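PDB 5MY5: ABC transporter periplasmic substrate-binding protein from Desulfovibrio alaskensis, which serves as the periplasmic tungstate-binding component (TupA) of an ABC transporter, selecting this oxyanion and probably handing it to the membrane permease. Local coordinates for residues A[134-139]-A[187-192]; A[108-113]-A[210-215]; A[126-131]-A[153-158]; A[139-144]-A[177-182]; A[122-127]-A[215-220]. The protein carries 2 engineered substitutions. One frame throughout, in Å; residues are numbered along the deposited sequence.

The five contacts show how a small alpha/beta lobe is assembled from neighbouring pieces. Contacts 1 and 2, with centres about 10 Å apart, are successive pairings of one sheet: T190 O and I110 N (2.9 Å) probably hydrogen-bond between them. Contacts 3 and 5 share helix 124-133 and have centres about 9 Å apart; L154 and L220 pack directly between them. Contact 4 shares V139 with contact 1 and adds helix 176-186, while its centre stays about 17 Å from that of contact 3. The bound sodium ion sits at the outer end of contact 1, about 10 Å from the side chain of W155 in contact 3.

Contact 1: residues A[134-139]-A[187-192]; sequences DNAVFV and GGYTMT. With NA (sodium ion), chain B.
F138 and Y189 illustrate how two aromatic side chains on the same face of a sheet can avoid stacking: their side chains cross at about a right angle, and F138 CD2 touches Y189 CB at 4.0 Å. Over one face of the F138 ring, offset toward its rim, lie Y189 O and T190 CA, because CG stands anti to the backbone N (chi1 -176°). The Y189 ring takes V137 O at its edge, in plane, and A136 CB approaches CE1 obliquely; its hydroxyl reaches away to D115 and A117. Beneath these rings runs a parallel pairing of strands 138-140 and 189-193, each entered after a helix closed by a Schellman motif, at N135 and G187. Y189 N donates almost straight to V137 O (2.9 Å, 177°), and V139 N donates to Y189 O at 2.9 Å. On the other face, T190 turns OG1 to V139 O, a short bond of 2.6 Å made by the hydroxyl. V139 O also receives a water at 3.0 Å, which donates to M191 O as well. At the outer end of the segment N135 OD1 binds the sodium ion at 2.4 Å, and five waters complete its six-fold shell.

Contact 2: residues A[108-113]-A[210-215]; sequences VIIGPA and LKILVE
The peptide group joining G111 to P112 is the flat element here, held between two leucines: L210 CD2 stands over one face, 3.4 Å from G111 C, while L213 CD1 covers the opposite face and touches G111 CA at 3.6 Å. At the carbonyl end K211 N donates to G111 O (2.8 Å), and beside the same peptide the proline ring runs alongside L210, with P112 CD near CD2. With no side chain on G111, L213 CD1 lies directly against its CA. Further along, I109 and V214 lie side by side and point the same way, CB to CB at 3.8 Å. I110 crosses L210 at about a right angle; its CG1 occupies the crowded position between N and C (chi1 72°), which sends CD1 to L210 CD1. Y197 of helix 194-203 packs on I110 and I212, whereas L128 and V124 of helix 124-133 meet I109 and V214. Between these two helical layers I109 O is gripped twice, by L213 N at 2.9 Å and V214 N at 3.1 Å, which is the classic beta bulge in the antiparallel pairing of strands 100-112 and 210-214.

Contact 3: residues A[126-131]-A[153-158]; sequences AALGKI and SLWKQI. Engineered in segment 126-131: K130 (natural residue Arg).
Helix 124-133 passes the C-terminal end of helix 146-155 with G129 CA and I158 CA 6.2 Å apart, the nearest backbone approach of residues 126-131 to residues 153-158. The helix end gives way to a type I beta turn from W155 to I158, and the two helices belong to the alpha layer that packs on F138 and M191 of the sheet. This is a case of a single leucine filling the angle between a helix end and the turn after it. No hydrogen bond joins the two segments; the contact is apolar and rests on L128, which uses each of its branches. Its CB makes a CH-pi contact with W155, 4.1 Å from the centroid of the six-membered ring and 23° off the ring normal. CD1 also lies over the centre of the indole face and reaches past it to L154 CB at 3.6 Å, where the leucine side chains cross at about a right angle. CD2 stands on the same face, above W155 CZ2 at 3.9 Å. From the turn, I158 brings CG2 against L128 CB (3.8 Å) and G129 N, because chi1 of 64° holds this methyl anti to the carbonyl carbon. Its other arm puts CD1 at the edge of the W155 ring, in plane. Two more residues help to fix the indole: F138 meets it edge-to-face, and E151 accepts from NE1. The remaining approach is to the helix backbone, L128 O coming to 3.6 Å from W155 CZ3.

Contact 4: residues A[139-144]-A[177-182]; sequences VSRGDN and LRTINV
T179 points from helix 176-186 toward the strand and loop of V139 and R141, and its three side-chain atoms divide the contact between them. CB comes first, 4.0 Å from R141 CD. From CB one branch, OG1, stands anti to the carbonyl carbon and beside the backbone N (chi1 -67°), a setting that lets it bond back to G175 O one turn earlier and also to T172 OG1. The same oxygen touches R141 CD at 3.5 Å, a contact of carbon with oxygen in which the two side chains cross at about a right angle. The other branch, CG2, goes to the sheet: it slides past V139 in the opposite direction, 3.7 Å from CG1. One turn further along the helix V182 CG1 touches V139 CG1 at 4.2 Å. R141 does not end at T179. Bent at chi2 and chi3, its chain brings NH2 to D143 OD2, a salt bridge of 2.9 Å that uses the syn lone pair of the carboxylate, and NE is taken by Q174 O. The loop is tightened by S140 OG, which accepts from G142 N at 3.2 Å in an ST turn and also hydrogen-bonds to E151 OE1 of helix 146-155. Helix 176-186 thus covers strand 138-140 before leading into its parallel neighbour, strand 189-193, the helix-on-sheet packing of an alpha/beta domain.

Contact 5: residues A[122-127]-A[215-220]; sequences MTVAAA and EGDKIL
The N-terminus of helix 124-133, with T123 as its N-cap, is where V124 meets D217 of the loop that follows strand 210-214. Two side chains each take one amide of the first turn. T123 OG1, held between the backbone N and the carbonyl carbon (chi1 66°), accepts from A126 N at 3.1 Å. D217, from the other segment, takes an earlier amide of the same turn, that of V124: V124 N donates to OD2 at 2.9 Å and 158°, meeting the carboxylate from above its plane, 49° out of it. The same oxygen, D217 OD2, lies 3.2 Å from T123 CA. Beside this polar grip sits a small apolar one. V124 CG2 touches both D217 and L220, 3.6 Å from D217 CG and 3.6 Å from L220 CD1, with I219 CG2 a little further off; V124 crosses both D217 and L220 obliquely. L154 of helix 146-155 touches V124, I219 and L220, and V214 packs on V124 as well. D217 is kept in place from its own side too, since its backbone O accepts from L220 N at 2.9 Å as the 3-10 turn begins. Placing a carboxylate at the positive end of a helix, with an amide hydrogen on one oxygen, probably stabilises its negative charge and would favour the ionised form of D217, while the threonine and the aspartate together meet two amides that the helix itself cannot bond.

Contact 1: residues A[134-139]-A[187-192]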
# COMPACT_ATOMS: atom_id res chain seq x y z
N ASP A 134 21.79 15.89 9.12
CA ASP A 134 22.82 15.14 9.75
C ASP A 134 23.60 14.30 8.71
O ASP A 134 24.56 13.56 9.10
CB ASP A 134 22.28 14.24 10.92
CG ASP A 134 21.85 15.09 12.17
OD1 ASP A 134 21.88 16.34 12.14
OD2 ASP A 134 21.52 14.51 13.20
N ASN A 135 23.19 14.34 7.45
CA ASN A 135 23.78 13.47 6.41
C ASN A 135 23.73 12.00 6.76
O ASN A 135 24.65 11.21 6.48
CB ASN A 135 25.23 13.84 6.11
CG ASN A 135 25.38 15.20 5.40
OD1 ASN A 135 24.44 15.80 4.81
ND2 ASN A 135 26.61 15.58 5.28
N ALA A 136 22.68 11.59 7.46
CA ALA A 136 22.53 10.18 7.77
C ALA A 136 22.19 9.39 6.49
O ALA A 136 21.52 9.89 5.63
CB ALA A 136 21.45 9.93 8.86
N VAL A 137 22.60 8.15 6.49
CA VAL A 137 22.34 7.24 5.38
C VAL A 137 20.87 6.99 5.28
O VAL A 137 20.21 6.69 6.28
CB VAL A 137 23.04 5.90 5.49
CG1 VAL A 137 22.57 4.93 4.40
CG2 VAL A 137 24.56 6.08 5.36
N PHE A 138 20.34 7.15 4.09
CA PHE A 138 18.89 6.94 3.80
C PHE A 138 18.85 6.09 2.52
O PHE A 138 19.43 6.47 1.47
CB PHE A 138 18.10 8.20 3.58
CG PHE A 138 16.63 7.94 3.40
CD1 PHE A 138 16.14 7.56 2.14
CD2 PHE A 138 15.71 7.93 4.48
CE1 PHE A 138 14.82 7.25 1.94
CE2 PHE A 138 14.39 7.61 4.28
CZ PHE A 138 13.94 7.27 3.06
N VAL A 139 18.12 4.98 2.55
CA VAL A 139 18.09 4.04 1.47
C VAL A 139 16.74 4.04 0.76
O VAL A 139 15.70 3.77 1.33
CB VAL A 139 18.42 2.62 1.95
CG1 VAL A 139 18.60 1.74 0.79
CG2 VAL A 139 19.66 2.56 2.84
N GLY A 187 23.79 0.66 8.44
CA GLY A 187 23.30 1.52 9.54
C GLY A 187 22.47 2.74 9.20
O GLY A 187 22.60 3.81 9.81
N GLY A 188 21.56 2.54 8.26
CA GLY A 188 20.81 3.56 7.60
C GLY A 188 19.36 3.51 7.90
O GLY A 188 18.90 2.58 8.59
N TYR A 189 18.67 4.56 7.49
CA TYR A 189 17.23 4.70 7.57
C TYR A 189 16.62 4.26 6.24
O TYR A 189 17.22 4.43 5.20
CB TYR A 189 16.87 6.12 7.86
CG TYR A 189 17.32 6.56 9.27
CD1 TYR A 189 18.60 6.97 9.48
CD2 TYR A 189 16.46 6.49 10.31
CE1 TYR A 189 19.01 7.34 10.74
CE2 TYR A 189 16.87 6.93 11.59
CZ TYR A 189 18.16 7.25 11.77
OH TYR A 189 18.54 7.74 13.06
N THR A 190 15.36 3.82 6.26
CA THR A 190 14.67 3.52 4.98
C THR A 190 13.16 3.62 5.26
O THR A 190 12.67 3.39 6.38
CB THR A 190 15.11 2.19 4.39
OG1 THR A 190 14.61 2.11 3.04
CG2 THR A 190 14.60 1.02 5.11
N MET A 191 12.39 3.89 4.21
CA MET A 191 10.93 3.83 4.26
C MET A 191 10.52 2.46 3.67
O MET A 191 10.99 2.06 2.57
CB MET A 191 10.27 4.97 3.48
CG MET A 191 8.78 5.03 3.63
SD MET A 191 7.89 5.71 2.23
CE MET A 191 8.00 4.32 1.11
N THR A 192 9.61 1.79 4.41
CA THR A 192 9.06 0.47 4.00
C THR A 192 7.62 0.40 4.22
O THR A 192 7.07 1.11 5.03
CB THR A 192 9.76 -0.65 4.74
OG1 THR A 192 9.30 -1.94 4.29
CG2 THR A 192 9.62 -0.56 6.19
NA NA B . 24.13 17.72 3.47
O HOH W 1 25.90 18.59 3.78
O HOH W 2 23.50 6.80 9.07
O HOH W 3 12.72 3.68 1.10
O HOH W 4 23.70 19.25 2.14
O HOH W 5 23.51 18.73 5.21
O HOH W 6 22.01 17.07 3.15
O HOH W 7 24.53 16.49 1.80

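Contact 2: residues A[108-113]-A[210-215]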
# COMPACT_ATOMS: atom_id res chain seq x y z
N VAL A 108 6.14 3.06 6.99
CA VAL A 108 6.93 3.47 8.20
C VAL A 108 8.36 3.79 7.81
O VAL A 108 8.89 3.28 6.79
CB VAL A 108 6.85 2.41 9.30
CG1 VAL A 108 5.37 2.18 9.79
CG2 VAL A 108 7.42 1.17 8.87
N ILE A 109 9.02 4.64 8.61
CA ILE A 109 10.48 4.79 8.46
C ILE A 109 11.16 4.01 9.55
O ILE A 109 10.77 4.15 10.73
CB ILE A 109 10.85 6.28 8.46
CG1 ILE A 109 10.11 6.98 7.27
CG2 ILE A 109 12.35 6.41 8.41
CD1 ILE A 109 10.19 8.44 7.39
N ILE A 110 12.14 3.24 9.19
CA ILE A 110 12.89 2.34 10.11
C ILE A 110 14.33 2.76 10.09
O ILE A 110 14.80 3.45 9.16
CB ILE A 110 12.69 0.88 9.82
CG1 ILE A 110 13.42 0.46 8.53
CG2 ILE A 110 11.23 0.59 9.75
CD1 ILE A 110 13.31 -0.97 8.13
N GLY A 111 15.04 2.40 11.16
CA GLY A 111 16.46 2.71 11.26
C GLY A 111 17.07 1.96 12.42
O GLY A 111 16.32 1.26 13.17
N PRO A 112 18.41 2.12 12.64
CA PRO A 112 18.99 1.48 13.76
C PRO A 112 18.32 1.83 15.08
O PRO A 112 17.89 2.96 15.32
CB PRO A 112 20.48 1.91 13.69
CG PRO A 112 20.68 2.33 12.30
CD PRO A 112 19.39 2.91 11.89
N ALA A 113 18.26 0.83 15.96
CA ALA A 113 17.69 1.07 17.31
C ALA A 113 18.35 2.26 18.01
O ALA A 113 17.68 3.02 18.67
CB ALA A 113 17.80 -0.20 18.19
N LEU A 210 17.01 -2.98 12.84
CA LEU A 210 16.28 -1.81 12.43
C LEU A 210 14.90 -1.90 13.06
O LEU A 210 14.28 -2.94 13.02
CB LEU A 210 16.11 -1.78 10.91
CG LEU A 210 17.38 -1.78 10.08
CD1 LEU A 210 17.01 -1.92 8.63
CD2 LEU A 210 18.28 -0.55 10.41
N LYS A 211 14.53 -0.82 13.66
CA LYS A 211 13.25 -0.67 14.43
C LYS A 211 12.38 0.36 13.73
O LYS A 211 12.90 1.26 12.99
CB LYS A 211 13.61 -0.23 15.87
CG LYS A 211 14.65 -1.12 16.51
CD LYS A 211 14.17 -2.55 16.71
CE LYS A 211 15.19 -3.37 17.52
NZ LYS A 211 14.90 -4.84 17.58
N ILE A 212 11.07 0.35 13.95
CA ILE A 212 10.21 1.37 13.48
C ILE A 212 10.44 2.63 14.29
O ILE A 212 10.34 2.59 15.54
CB ILE A 212 8.69 1.02 13.51
CG1 ILE A 212 8.42 -0.20 12.58
CG2 ILE A 212 7.86 2.25 13.21
CD1 ILE A 212 7.00 -0.70 12.78
N LEU A 213 10.83 3.69 13.62
CA LEU A 213 11.14 4.97 14.26
C LEU A 213 10.21 6.08 13.93
O LEU A 213 10.05 7.00 14.72
CB LEU A 213 12.60 5.31 13.96
CG LEU A 213 13.71 4.42 14.41
CD1 LEU A 213 15.10 4.75 13.90
CD2 LEU A 213 13.69 4.40 15.97
N VAL A 214 9.51 6.05 12.78
CA VAL A 214 8.56 7.07 12.47
C VAL A 214 7.32 6.35 11.90
O VAL A 214 7.50 5.59 10.97
CB VAL A 214 9.13 8.03 11.39
CG1 VAL A 214 8.15 9.09 11.01
CG2 VAL A 214 10.49 8.61 11.83
N GLU A 215 6.13 6.63 12.44
CA GLU A 215 4.87 5.95 12.05
C GLU A 215 3.71 6.79 12.49
O GLU A 215 3.87 7.63 13.41
CB GLU A 215 4.82 4.50 12.63
CG GLU A 215 4.61 4.45 14.17
CD GLU A 215 4.52 3.04 14.72
OE1 GLU A 215 4.02 2.12 14.05
OE2 GLU A 215 4.98 2.81 15.86

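Contact 3: residues A[126-131]-A[153-158]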
# COMPACT_ATOMS: atom_id res chain seq x y z
N ALA A 126 9.85 16.26 9.77
CA ALA A 126 10.97 16.59 10.67
C ALA A 126 12.04 15.54 10.62
O ALA A 126 13.23 15.81 10.62
CB ALA A 126 10.44 16.79 12.08
N ALA A 127 11.62 14.26 10.45
CA ALA A 127 12.58 13.17 10.48
C ALA A 127 13.46 13.23 9.22
O ALA A 127 14.69 13.05 9.31
CB ALA A 127 11.89 11.78 10.56
N LEU A 128 12.80 13.37 8.09
CA LEU A 128 13.51 13.44 6.79
C LEU A 128 14.38 14.66 6.77
O LEU A 128 15.53 14.60 6.33
CB LEU A 128 12.53 13.38 5.63
CG LEU A 128 11.79 12.03 5.42
CD1 LEU A 128 10.96 12.14 4.18
CD2 LEU A 128 12.71 10.83 5.47
N GLY A 129 13.90 15.78 7.32
CA GLY A 129 14.78 16.97 7.36
C GLY A 129 15.97 16.80 8.24
O GLY A 129 17.06 17.30 7.93
N LYS A 130 15.82 16.11 9.34
CA LYS A 130 16.86 15.82 10.25
C LYS A 130 17.88 14.85 9.72
O LYS A 130 19.07 15.00 9.93
CB LYS A 130 16.27 15.35 11.59
CG LYS A 130 17.30 15.04 12.66
CD LYS A 130 18.09 16.30 12.94
CE LYS A 130 18.68 16.34 14.32
NZ LYS A 130 19.59 15.23 14.69
N ILE A 131 17.41 13.79 9.03
CA ILE A 131 18.32 12.82 8.36
C ILE A 131 19.18 13.58 7.35
O ILE A 131 20.40 13.34 7.27
CB ILE A 131 17.42 11.68 7.73
CG1 ILE A 131 16.94 10.73 8.80
CG2 ILE A 131 18.16 11.01 6.57
CD1 ILE A 131 15.68 9.93 8.38
N SER A 153 7.60 11.10 -2.90
CA SER A 153 6.57 12.07 -2.57
C SER A 153 6.82 12.68 -1.20
O SER A 153 6.43 13.82 -0.99
CB SER A 153 5.14 11.50 -2.66
OG SER A 153 4.72 10.74 -1.52
N LEU A 154 7.38 11.91 -0.26
CA LEU A 154 7.64 12.40 1.10
C LEU A 154 8.67 13.51 1.13
O LEU A 154 8.53 14.54 1.87
CB LEU A 154 8.17 11.31 2.01
CG LEU A 154 7.25 10.08 2.21
CD1 LEU A 154 7.80 9.10 3.21
CD2 LEU A 154 5.85 10.46 2.61
N TRP A 155 9.71 13.36 0.32
CA TRP A 155 10.73 14.36 0.27
C TRP A 155 10.20 15.65 -0.27
O TRP A 155 10.75 16.69 0.06
CB TRP A 155 11.95 13.90 -0.56
CG TRP A 155 12.70 12.83 0.07
CD1 TRP A 155 12.63 11.42 -0.22
CD2 TRP A 155 13.66 12.91 1.18
NE1 TRP A 155 13.44 10.78 0.60
CE2 TRP A 155 14.11 11.63 1.48
CE3 TRP A 155 14.19 13.99 1.92
CZ2 TRP A 155 15.07 11.36 2.46
CZ3 TRP A 155 15.09 13.76 2.85
CH2 TRP A 155 15.54 12.47 3.18
N LYS A 156 9.21 15.58 -1.14
CA LYS A 156 8.63 16.79 -1.73
C LYS A 156 8.02 17.73 -0.72
O LYS A 156 7.84 18.90 -1.04
CB LYS A 156 7.59 16.44 -2.81
CG LYS A 156 8.20 15.92 -4.08
CD LYS A 156 8.48 17.02 -5.09
CE LYS A 156 8.76 16.43 -6.46
NZ LYS A 156 7.50 16.14 -7.19
N GLN A 157 7.74 17.27 0.50
CA GLN A 157 7.18 18.05 1.58
C GLN A 157 8.14 18.56 2.64
O GLN A 157 7.66 19.15 3.62
CB GLN A 157 6.10 17.22 2.30
CG GLN A 157 5.08 16.52 1.42
CD GLN A 157 4.30 17.47 0.50
OE1 GLN A 157 4.49 17.50 -0.73
NE2 GLN A 157 3.38 18.23 1.09
N ILE A 158 9.46 18.34 2.53
CA ILE A 158 10.43 18.95 3.48
C ILE A 158 10.70 20.36 2.92
O ILE A 158 10.38 20.63 1.78
CB ILE A 158 11.78 18.15 3.74
CG1 ILE A 158 12.65 18.02 2.48
CG2 ILE A 158 11.51 16.76 4.34
CD1 ILE A 158 14.11 17.64 2.75

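Contact 4: residues A[139-144]-A[177-182]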
# COMPACT_ATOMS: atom_id res chain seq x y z
N VAL A 139 18.12 4.98 2.55
CA VAL A 139 18.09 4.04 1.47
C VAL A 139 16.74 4.04 0.76
O VAL A 139 15.70 3.77 1.33
CB VAL A 139 18.42 2.62 1.95
CG1 VAL A 139 18.60 1.74 0.79
CG2 VAL A 139 19.66 2.56 2.84
N SER A 140 16.77 4.44 -0.51
CA SER A 140 15.64 4.44 -1.45
C SER A 140 15.59 3.12 -2.26
O SER A 140 16.69 2.65 -2.70
CB SER A 140 15.80 5.64 -2.47
OG SER A 140 14.82 5.71 -3.43
N ARG A 141 14.40 2.69 -2.59
CA ARG A 141 14.18 1.60 -3.56
C ARG A 141 14.83 1.94 -4.94
O ARG A 141 15.37 1.04 -5.58
CB ARG A 141 12.72 1.33 -3.74
CG ARG A 141 11.97 0.76 -2.53
CD ARG A 141 12.25 -0.70 -2.37
NE ARG A 141 11.67 -1.42 -3.52
CZ ARG A 141 10.44 -1.82 -3.66
NH1 ARG A 141 9.52 -1.73 -2.71
NH2 ARG A 141 10.08 -2.41 -4.80
N GLY A 142 14.77 3.22 -5.37
CA GLY A 142 15.29 3.63 -6.71
C GLY A 142 14.82 2.77 -7.89
O GLY A 142 15.57 2.62 -8.82
N ASP A 143 13.58 2.28 -7.86
CA ASP A 143 13.12 1.33 -8.91
C ASP A 143 11.79 1.67 -9.55
O ASP A 143 11.24 0.82 -10.29
CB ASP A 143 13.07 -0.09 -8.30
CG ASP A 143 11.99 -0.27 -7.29
OD1 ASP A 143 11.39 0.71 -6.78
OD2 ASP A 143 11.81 -1.43 -6.91
N ASN A 144 11.28 2.87 -9.32
CA ASN A 144 9.99 3.32 -9.80
C ASN A 144 8.80 2.46 -9.37
O ASN A 144 7.72 2.56 -9.94
CB ASN A 144 10.00 3.52 -11.35
CG ASN A 144 11.29 4.13 -11.86
OD1 ASN A 144 12.07 3.47 -12.56
ND2 ASN A 144 11.52 5.39 -11.55
N LEU A 177 12.63 -6.09 0.48
CA LEU A 177 13.48 -6.80 1.41
C LEU A 177 14.95 -6.55 1.21
O LEU A 177 15.73 -6.28 2.16
CB LEU A 177 13.17 -8.33 1.33
CG LEU A 177 11.92 -8.78 2.06
CD1 LEU A 177 11.69 -10.26 1.72
CD2 LEU A 177 12.07 -8.58 3.59
N ARG A 178 15.39 -6.49 -0.02
CA ARG A 178 16.77 -6.20 -0.32
C ARG A 178 17.16 -4.78 0.21
O ARG A 178 18.27 -4.56 0.70
CB ARG A 178 17.06 -6.27 -1.77
CG ARG A 178 17.11 -7.70 -2.36
CD ARG A 178 18.30 -8.50 -1.82
NE ARG A 178 18.46 -9.69 -2.65
CZ ARG A 178 19.41 -10.63 -2.55
NH1 ARG A 178 20.27 -10.62 -1.56
NH2 ARG A 178 19.42 -11.62 -3.44
N THR A 179 16.27 -3.86 0.04
CA THR A 179 16.56 -2.47 0.39
C THR A 179 16.63 -2.38 1.88
O THR A 179 17.49 -1.64 2.41
CB THR A 179 15.45 -1.61 -0.22
OG1 THR A 179 15.55 -1.66 -1.66
CG2 THR A 179 15.47 -0.16 0.23
N ILE A 180 15.75 -3.08 2.59
CA ILE A 180 15.85 -3.14 4.05
C ILE A 180 17.20 -3.66 4.45
O ILE A 180 17.84 -3.11 5.38
CB ILE A 180 14.74 -4.00 4.62
CG1 ILE A 180 13.43 -3.24 4.60
CG2 ILE A 180 15.06 -4.38 6.09
CD1 ILE A 180 12.20 -4.08 4.99
N ASN A 181 17.64 -4.77 3.86
CA ASN A 181 18.95 -5.35 4.12
C ASN A 181 20.13 -4.44 3.84
O ASN A 181 21.03 -4.37 4.67
CB ASN A 181 19.07 -6.74 3.52
CG ASN A 181 18.25 -7.76 4.38
OD1 ASN A 181 18.63 -8.00 5.52
ND2 ASN A 181 17.12 -8.14 3.94
N VAL A 182 20.03 -3.59 2.80
CA VAL A 182 21.07 -2.59 2.64
C VAL A 182 21.07 -1.53 3.73
O VAL A 182 22.14 -1.20 4.29
CB VAL A 182 20.95 -1.91 1.27
CG1 VAL A 182 21.92 -0.72 1.21
CG2 VAL A 182 21.17 -2.93 0.16

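Contact 5: residues A[122-127]-A[215-220]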
# COMPACT_ATOMS: atom_id res chain seq x y z
N MET A 122 9.45 11.66 15.69
CA MET A 122 9.24 12.89 14.96
C MET A 122 8.15 12.68 13.91
O MET A 122 7.84 11.55 13.59
CB MET A 122 10.54 13.31 14.23
CG MET A 122 11.60 13.91 15.13
SD MET A 122 13.04 14.45 14.13
CE MET A 122 14.03 15.39 15.32
N THR A 123 7.60 13.75 13.39
CA THR A 123 6.83 13.68 12.16
C THR A 123 7.72 13.28 10.98
O THR A 123 8.95 13.39 11.02
CB THR A 123 6.24 15.01 11.80
OG1 THR A 123 7.31 15.90 11.49
CG2 THR A 123 5.39 15.60 12.99
N VAL A 124 7.11 12.77 9.94
CA VAL A 124 7.87 12.45 8.68
C VAL A 124 8.66 13.61 8.15
O VAL A 124 9.87 13.48 7.89
CB VAL A 124 6.89 11.98 7.55
CG1 VAL A 124 7.52 11.96 6.15
CG2 VAL A 124 6.44 10.60 7.90
N ALA A 125 8.09 14.77 8.06
CA ALA A 125 8.82 15.92 7.58
C ALA A 125 10.00 16.28 8.45
O ALA A 125 11.10 16.62 7.94
CB ALA A 125 7.93 17.12 7.30
N ALA A 126 9.85 16.26 9.77
CA ALA A 126 10.97 16.59 10.67
C ALA A 126 12.04 15.54 10.62
O ALA A 126 13.23 15.81 10.62
CB ALA A 126 10.44 16.79 12.08
N ALA A 127 11.62 14.26 10.45
CA ALA A 127 12.58 13.17 10.48
C ALA A 127 13.46 13.23 9.22
O ALA A 127 14.69 13.05 9.31
CB ALA A 127 11.89 11.78 10.56
N GLU A 215 6.13 6.63 12.44
CA GLU A 215 4.87 5.95 12.05
C GLU A 215 3.71 6.79 12.49
O GLU A 215 3.87 7.63 13.41
CB GLU A 215 4.82 4.50 12.63
CG GLU A 215 4.61 4.45 14.17
CD GLU A 215 4.52 3.04 14.72
OE1 GLU A 215 4.02 2.12 14.05
OE2 GLU A 215 4.98 2.81 15.86
N GLY A 216 2.55 6.62 11.89
CA GLY A 216 1.31 7.22 12.27
C GLY A 216 0.92 8.45 11.57
O GLY A 216 -0.26 8.85 11.56
N ASP A 217 1.88 9.06 10.88
CA ASP A 217 1.63 10.27 10.21
C ASP A 217 0.61 10.04 9.08
O ASP A 217 0.76 9.05 8.35
CB ASP A 217 2.91 10.82 9.60
CG ASP A 217 4.03 10.88 10.56
OD1 ASP A 217 4.58 9.85 10.99
OD2 ASP A 217 4.42 12.05 10.77
N LYS A 218 -0.34 10.92 8.86
CA LYS A 218 -1.38 10.69 7.82
C LYS A 218 -0.78 10.56 6.41
O LYS A 218 -1.31 9.82 5.56
CB LYS A 218 -2.40 11.85 7.82
CG LYS A 218 -3.50 11.81 6.75
CD LYS A 218 -4.18 13.17 6.48
CE LYS A 218 -5.34 13.50 7.41
NZ LYS A 218 -6.39 12.45 7.52
N ILE A 219 0.31 11.25 6.12
CA ILE A 219 0.96 11.16 4.84
C ILE A 219 1.48 9.76 4.55
O ILE A 219 1.74 9.44 3.37
CB ILE A 219 2.13 12.20 4.70
CG1 ILE A 219 2.56 12.39 3.25
CG2 ILE A 219 3.30 11.83 5.55
CD1 ILE A 219 3.55 13.55 3.10
N LEU A 220 1.69 8.94 5.58
CA LEU A 220 2.15 7.58 5.40
C LEU A 220 1.00 6.54 5.10
O LEU A 220 1.28 5.38 4.92
CB LEU A 220 2.93 7.10 6.63
CG LEU A 220 4.23 7.86 6.89
CD1 LEU A 220 4.76 7.49 8.27
CD2 LEU A 220 5.27 7.56 5.81
O HOH W 8 6.02 9.78 13.68